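Local coordinates for PelD (Pseudomonas aeruginosa, PDB 4EU0), which binds the bacterial second messenger cyclic di-GMP through its degenerate GGDEF domain and is involved in pellicle formation, at residues L139-G144 against H181-C186; S168-R173 against R210-Q215. One frame throughout, in Å; residues are numbered along the deposited sequence.

Contact 1: residues L139-G144 against H181-C186; sequences LAILAG and HGLPAC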
loop_
_atom_site.group_PDB
_atom_site.type_symbol
_atom_site.label_atom_id
_atom_site.label_comp_id
_atom_site.label_asym_id
_atom_site.label_seq_id
_atom_site.Cartn_x
_atom_site.Cartn_y
_atom_site.Cartn_z
ATOM N N LEU A 139 11.128 6.216 -6.246
ATOM C CA LEU A 139 10.354 7.448 -6.056
ATOM C C LEU A 139 8.873 7.247 -6.393
ATOM O O LEU A 139 7.976 7.684 -5.648
ATOM C CB LEU A 139 10.934 8.556 -6.939
ATOM C CG LEU A 139 11.751 9.725 -6.369
ATOM C CD1 LEU A 139 12.313 9.491 -4.982
ATOM C CD2 LEU A 139 12.832 10.142 -7.350
ATOM N N ALA A 140 8.622 6.562 -7.508
ATOM C CA ALA A 140 7.257 6.278 -7.948
ATOM C C ALA A 140 6.541 5.347 -6.967
ATOM O O ALA A 140 5.378 5.578 -6.622
ATOM C CB ALA A 140 7.257 5.696 -9.360
ATOM N N ILE A 141 7.251 4.331 -6.487
ATOM C CA ILE A 141 6.688 3.391 -5.505
ATOM C C ILE A 141 6.288 4.129 -4.239
ATOM O O ILE A 141 5.166 3.989 -3.753
ATOM C CB ILE A 141 7.668 2.253 -5.145
ATOM C CG1 ILE A 141 7.924 1.373 -6.376
ATOM C CG2 ILE A 141 7.127 1.448 -3.918
ATOM C CD1 ILE A 141 9.136 0.463 -6.250
ATOM N N LEU A 142 7.198 4.936 -3.716
ATOM C CA LEU A 142 6.933 5.683 -2.498
ATOM C C LEU A 142 5.782 6.678 -2.680
ATOM O O LEU A 142 4.904 6.773 -1.821
ATOM C CB LEU A 142 8.214 6.378 -2.016
ATOM C CG LEU A 142 8.276 7.135 -0.687
ATOM C CD1 LEU A 142 7.959 6.249 0.525
ATOM C CD2 LEU A 142 9.657 7.777 -0.538
ATOM N N ALA A 143 5.780 7.409 -3.798
ATOM C CA ALA A 143 4.737 8.403 -4.067
ATOM C C ALA A 143 3.330 7.787 -4.051
ATOM O O ALA A 143 2.394 8.371 -3.493
ATOM C CB ALA A 143 5.005 9.131 -5.386
ATOM N N GLY A 144 3.192 6.602 -4.652
ATOM C CA GLY A 144 1.896 5.928 -4.732
ATOM C C GLY A 144 1.407 5.526 -3.354
ATOM O O GLY A 144 0.244 5.744 -2.996
ATOM N N HIS A 181 5.885 -2.603 -10.837
ATOM C CA HIS A 181 7.213 -2.551 -10.214
ATOM C C HIS A 181 7.776 -3.923 -9.834
ATOM O O HIS A 181 8.881 -4.017 -9.302
ATOM C CB HIS A 181 7.196 -1.617 -8.996
ATOM C CG HIS A 181 6.684 -0.244 -9.300
ATOM N ND1 HIS A 181 7.400 0.666 -10.049
ATOM C CD2 HIS A 181 5.528 0.372 -8.963
ATOM C CE1 HIS A 181 6.702 1.782 -10.165
ATOM N NE2 HIS A 181 5.566 1.633 -9.508
ATOM N N GLY A 182 7.011 -4.978 -10.108
ATOM C CA GLY A 182 7.442 -6.351 -9.818
ATOM C C GLY A 182 7.646 -6.615 -8.338
ATOM O O GLY A 182 8.410 -7.509 -7.966
ATOM N N LEU A 183 6.966 -5.838 -7.490
ATOM C CA LEU A 183 7.122 -5.978 -6.037
ATOM C C LEU A 183 6.283 -7.135 -5.519
ATOM O O LEU A 183 5.157 -7.321 -5.970
ATOM C CB LEU A 183 6.739 -4.681 -5.308
ATOM C CG LEU A 183 7.620 -3.467 -5.627
ATOM C CD1 LEU A 183 7.195 -2.307 -4.740
ATOM C CD2 LEU A 183 9.096 -3.763 -5.446
ATOM N N PRO A 184 6.839 -7.923 -4.572
ATOM C CA PRO A 184 6.122 -9.089 -4.065
ATOM C C PRO A 184 5.090 -8.775 -2.987
ATOM O O PRO A 184 5.248 -7.826 -2.214
ATOM C CB PRO A 184 7.249 -9.965 -3.495
ATOM C CG PRO A 184 8.283 -8.983 -3.040
ATOM C CD PRO A 184 8.206 -7.828 -4.016
ATOM N N ALA A 185 4.022 -9.568 -2.971
ATOM C CA ALA A 185 3.061 -9.567 -1.876
ATOM C C ALA A 185 2.401 -10.933 -1.845
ATOM O O ALA A 185 2.434 -11.657 -2.839
ATOM C CB ALA A 185 2.009 -8.477 -2.077
ATOM N N CYS A 186 1.801 -11.278 -0.705
ATOM C CA CYS A 186 1.151 -12.568 -0.541
ATOM C C CYS A 186 -0.231 -12.377 0.056
ATOM O O CYS A 186 -0.397 -11.570 0.975
ATOM C CB CYS A 186 1.970 -13.443 0.410
ATOM S SG CYS A 186 1.535 -15.188 0.356
HETATM O O HOH W 1 3.587 3.617 -8.824
#
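Ile141 lays its CG1 methylene over one face of the His181 imidazole, a CH-pi contact in which CG1 stands 3.6 Å from the centroid of the His181 ring and 12° off its normal. That central placing follows from the isoleucine's first torsion: CG1 is anti to the carbonyl carbon and beside the backbone N (chi1 -65°), which lays this branch across the imidazole. The two side chains run past each other in opposite directions, and Ala140 CB approaches the same ring obliquely, 4.0 Å from His181 CE1.

The purely aliphatic part is a meeting of branch ends. Ile141 and Leu183 reach for each other, and Leu183 CD1 sits 3.7 Å from Ile141 CD1 and 3.8 Å from Ile141 CG2, touching both branches of the isoleucine.

Polar contact is made through water. A water in the plane of the imidazole lies 2.9 Å from His181 NE2 and gives a weak hydrogen bond to Ala140 O, linking the ring edge to the helix backbone.

Gly182, with positive phi, is the first residue to leave the helical conformation, and the chain turns there so that both His181 and Leu183 face Ile141. The contact thus joins helix 133-150 of the GAF domain to the end of helix 162-181 and the turn into strand 185-192 of the GGDEF domain, while Leu3 of helix 2-16 also packs on Ile141 and Leu233 packs on Leu183.

Contact 2: residues S168-R173 against R210-Q215; sequences SQYLKR and RGLDVQ. With C2E (9,9'-[(2R,3R,3aS,5S,7aR,9R,10R,10aS,12S,14aR)-3,5,10,12-tetrahydroxy-5,12-dioxidooctahydro-2H,7H-difuro[3,2-d:3',2'-j][1,3,7,9,2,8]tetraoxadiphosphacyclododecine-2,9-diyl]bis(2-amino-1,9-dihydro-6H-purin-6-one)), chain B.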
loop_
_atom_site.group_PDB
_atom_site.type_symbol
_atom_site.label_atom_id
_atom_site.label_comp_id
_atom_site.label_asym_id
_atom_site.label_seq_id
_atom_site.Cartn_x
_atom_site.Cartn_y
_atom_site.Cartn_z
ATOM N N SER A 168 -9.359 -3.396 0.748
ATOM C CA SER A 168 -9.552 -3.123 -0.675
ATOM C C SER A 168 -8.462 -2.211 -1.241
ATOM O O SER A 168 -7.847 -2.512 -2.271
ATOM C CB SER A 168 -10.937 -2.502 -0.900
ATOM O OG SER A 168 -11.203 -2.371 -2.278
ATOM N N GLN A 169 -8.222 -1.093 -0.563
ATOM C CA GLN A 169 -7.169 -0.174 -0.982
ATOM C C GLN A 169 -5.783 -0.819 -1.010
ATOM O O GLN A 169 -5.095 -0.739 -2.009
ATOM C CB GLN A 169 -7.155 1.084 -0.113
ATOM C CG GLN A 169 -6.087 2.089 -0.542
ATOM C CD GLN A 169 -5.919 3.240 0.434
ATOM O OE1 GLN A 169 -5.898 4.410 0.033
ATOM N NE2 GLN A 169 -5.791 2.914 1.721
ATOM N N TYR A 170 -5.379 -1.450 0.095
ATOM C CA TYR A 170 -4.078 -2.086 0.183
ATOM C C TYR A 170 -3.893 -3.188 -0.864
ATOM O O TYR A 170 -2.829 -3.305 -1.456
ATOM C CB TYR A 170 -3.835 -2.635 1.600
ATOM C CG TYR A 170 -3.443 -1.625 2.666
ATOM C CD1 TYR A 170 -2.445 -1.937 3.602
ATOM C CD2 TYR A 170 -4.068 -0.376 2.767
ATOM C CE1 TYR A 170 -2.079 -1.027 4.610
ATOM C CE2 TYR A 170 -3.698 0.543 3.777
ATOM C CZ TYR A 170 -2.712 0.196 4.692
ATOM O OH TYR A 170 -2.337 1.076 5.678
ATOM N N LEU A 171 -4.938 -3.984 -1.091
ATOM C CA LEU A 171 -4.883 -5.024 -2.119
ATOM C C LEU A 171 -4.665 -4.422 -3.506
ATOM O O LEU A 171 -3.823 -4.902 -4.262
ATOM C CB LEU A 171 -6.150 -5.885 -2.094
ATOM C CG LEU A 171 -6.255 -6.977 -3.172
ATOM C CD1 LEU A 171 -5.112 -7.973 -3.097
ATOM C CD2 LEU A 171 -7.602 -7.676 -3.008
ATOM N N LYS A 172 -5.394 -3.362 -3.831
ATOM C CA LYS A 172 -5.223 -2.751 -5.158
ATOM C C LYS A 172 -3.822 -2.188 -5.294
ATOM O O LYS A 172 -3.177 -2.360 -6.320
ATOM C CB LYS A 172 -6.261 -1.664 -5.425
ATOM C CG LYS A 172 -6.236 -1.195 -6.872
ATOM C CD LYS A 172 -7.320 -0.176 -7.170
ATOM C CE LYS A 172 -7.291 0.189 -8.644
ATOM N NZ LYS A 172 -8.409 1.094 -9.028
ATOM N N ARG A 173 -3.340 -1.520 -4.254
ATOM C CA ARG A 173 -1.979 -1.010 -4.289
ATOM C C ARG A 173 -0.961 -2.132 -4.477
ATOM O O ARG A 173 -0.030 -2.010 -5.265
ATOM C CB ARG A 173 -1.655 -0.217 -3.028
ATOM C CG ARG A 173 -0.228 0.332 -3.012
ATOM C CD ARG A 173 0.100 1.198 -4.258
ATOM N NE ARG A 173 -0.759 2.377 -4.333
ATOM C CZ ARG A 173 -0.780 3.245 -5.343
ATOM N NH1 ARG A 173 -1.619 4.283 -5.303
ATOM N NH2 ARG A 173 0.012 3.073 -6.399
ATOM N N ARG A 210 0.453 -7.615 12.002
ATOM C CA ARG A 210 1.698 -6.897 12.171
ATOM C C ARG A 210 1.894 -5.928 11.011
ATOM O O ARG A 210 1.606 -6.265 9.865
ATOM C CB ARG A 210 2.863 -7.898 12.233
ATOM C CG ARG A 210 4.250 -7.285 12.253
ATOM C CD ARG A 210 5.363 -8.350 12.372
ATOM N NE ARG A 210 5.465 -8.956 13.699
ATOM C CZ ARG A 210 6.399 -9.845 14.051
ATOM N NH1 ARG A 210 7.318 -10.240 13.176
ATOM N NH2 ARG A 210 6.414 -10.344 15.278
ATOM N N GLY A 211 2.385 -4.732 11.325
ATOM C CA GLY A 211 2.805 -3.763 10.300
ATOM C C GLY A 211 1.727 -3.392 9.303
ATOM O O GLY A 211 0.590 -3.083 9.691
ATOM N N LEU A 212 2.081 -3.418 8.014
ATOM C CA LEU A 212 1.160 -3.033 6.945
ATOM C C LEU A 212 0.174 -4.122 6.551
ATOM O O LEU A 212 -0.701 -3.889 5.721
ATOM C CB LEU A 212 1.919 -2.567 5.702
ATOM C CG LEU A 212 2.805 -1.345 5.892
ATOM C CD1 LEU A 212 3.753 -1.224 4.721
ATOM C CD2 LEU A 212 1.940 -0.094 6.051
ATOM N N ASP A 213 0.304 -5.308 7.153
ATOM C CA ASP A 213 -0.624 -6.389 6.835
ATOM C C ASP A 213 -2.041 -5.974 7.202
ATOM O O ASP A 213 -2.260 -5.292 8.219
ATOM C CB ASP A 213 -0.287 -7.672 7.581
ATOM C CG ASP A 213 1.086 -8.233 7.227
ATOM O OD1 ASP A 213 1.789 -7.713 6.328
ATOM O OD2 ASP A 213 1.465 -9.228 7.872
ATOM N N VAL A 214 -2.993 -6.382 6.369
ATOM C CA VAL A 214 -4.401 -6.109 6.609
ATOM C C VAL A 214 -5.216 -7.384 6.471
ATOM O O VAL A 214 -4.860 -8.292 5.692
ATOM C CB VAL A 214 -4.976 -4.990 5.684
ATOM C CG1 VAL A 214 -4.396 -3.624 6.073
ATOM C CG2 VAL A 214 -4.703 -5.280 4.207
ATOM N N GLN A 215 -6.295 -7.447 7.244
ATOM C CA GLN A 215 -7.126 -8.638 7.303
ATOM C C GLN A 215 -8.583 -8.347 7.026
ATOM O O GLN A 215 -9.072 -7.246 7.297
ATOM C CB GLN A 215 -7.026 -9.279 8.691
ATOM C CG GLN A 215 -5.619 -9.580 9.142
ATOM C CD GLN A 215 -5.615 -10.230 10.504
ATOM O OE1 GLN A 215 -6.588 -10.113 11.250
ATOM N NE2 GLN A 215 -4.535 -10.929 10.829
HETATM P P1 C2E B . 10.227 -12.947 13.028
HETATM O O2P C2E B . 10.727 -14.351 13.296
HETATM O O1P C2E B . 9.026 -12.439 13.783
HETATM O "O5'" C2E B . 9.947 -12.776 11.466
HETATM C "C5'" C2E B . 10.873 -13.214 10.474
HETATM C "C4'" C2E B . 10.474 -12.704 9.093
HETATM O "O4'" C2E B . 9.277 -13.363 8.647
HETATM C "C3'" C2E B . 10.174 -11.211 9.011
HETATM O "O3'" C2E B . 11.314 -10.386 8.745
HETATM C "C2'" C2E B . 9.208 -11.145 7.857
HETATM O "O2'" C2E B . 9.947 -11.238 6.635
HETATM C "C1'" C2E B . 8.411 -12.421 8.018
HETATM N N9 C2E B . 7.213 -12.188 8.873
HETATM C C8 C2E B . 7.011 -12.670 10.112
HETATM N N7 C2E B . 5.807 -12.273 10.601
HETATM C C5 C2E B . 5.230 -11.532 9.638
HETATM C C6 C2E B . 3.965 -10.797 9.488
HETATM O O6 C2E B . 3.063 -10.802 10.492
HETATM N N1 C2E B . 3.735 -10.135 8.332
HETATM C C2 C2E B . 4.634 -10.100 7.310
HETATM N N2 C2E B . 4.312 -9.399 6.200
HETATM N N3 C2E B . 5.825 -10.756 7.384
HETATM C C4 C2E B . 6.162 -11.467 8.499
HETATM P P11 C2E B . 11.322 -8.853 9.241
HETATM O O21 C2E B . 12.576 -8.172 8.716
HETATM O O11 C2E B . 9.984 -8.180 9.011
HETATM O O5A C2E B . 11.529 -9.025 10.822
HETATM C C5A C2E B . 12.670 -9.713 11.334
HETATM C C4A C2E B . 12.528 -9.829 12.838
HETATM O O4A C2E B . 12.348 -8.539 13.424
HETATM C C3A C2E B . 11.278 -10.588 13.232
HETATM O O3A C2E B . 11.486 -11.984 13.273
HETATM C C2A C2E B . 10.939 -10.041 14.594
HETATM O O2A C2E B . 11.761 -10.654 15.597
HETATM C C1A C2E B . 11.333 -8.589 14.432
HETATM N N91 C2E B . 10.146 -7.786 14.029
HETATM C C81 C2E B . 9.885 -7.272 12.812
HETATM N N71 C2E B . 8.717 -6.580 12.807
HETATM C C51 C2E B . 8.208 -6.650 14.053
HETATM C C61 C2E B . 7.004 -6.143 14.756
HETATM O O61 C2E B . 6.071 -5.398 14.110
HETATM N N11 C2E B . 6.855 -6.446 16.065
HETATM C C21 C2E B . 7.766 -7.189 16.743
HETATM N N21 C2E B . 7.551 -7.452 18.056
HETATM N N31 C2E B . 8.892 -7.678 16.159
HETATM C C41 C2E B . 9.156 -7.445 14.849
#
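Tyr170 and Val214 cross at about a right angle, with the valine's CG1 methyl over one face of the phenol. The methyl lies off-centre: Val214 CG1 is 4.0 Å from the centroid of the Tyr170 ring, 29° from its normal, and closest to Tyr170 CD1 at 3.6 Å. With Val214 CG1 anti to the carbonyl carbon (chi1 -70°), the second methyl, CG2, is left to reach Tyr170 CB. The ring edge meets the backbone instead, Leu212 O lying near the ring plane 3.4 Å from Tyr170 CE1. The phenol OH is hydrogen-bonded to Arg11 of helix 2-16, which also binds Gly211 O.

Beyond this packing, the type II' turn Arg210-Asp213 presents two side chains to cyclic di-GMP. Asp213 OD1 accepts from N2 of one guanine at 3.0 Å; OD2 faces ligand N1 at a modelled 2.5 Å, too short to take at face value. Arg210 lies with one guanidinium face against the second guanine, C51 3.5 Å above its plane and offset toward the rim, while Arg210 NH1 donates to phosphate oxygen O1P at 2.8 Å (166°).

One short turn therefore combines recognition of a guanine edge, cover of the second base by the guanidinium and a charged hydrogen bond that probably offsets part of the phosphate's charge. Arg245, close to Arg210, also hydrogen-bonds this anionic ligand. Leu212 meets Tyr170 mainly through its carbonyl; Val214, just after the turn, supplies the apolar contact.

Both contacts involve helix 162-181, contact 1 at its end; each second segment runs into a strand of the same four-stranded antiparallel sheet, and the segments alternate along the chain. Contact 1 is a surface contact between the GAF and GGDEF domains, made by partly exposed side chains and a bridging water. Contact 2 is buried, lies within the GGDEF domain, and sets the helix against the edge strand 214-219. Each places an aliphatic group over an aromatic face, but only contact 2 includes residues that hold cyclic di-GMP; the side chain of Leu183 is about 13 Å from the ligand. The contact centres are about 13 Å apart, and Gly144 O packs 3.3 Å from Arg173 NH1 where they touch.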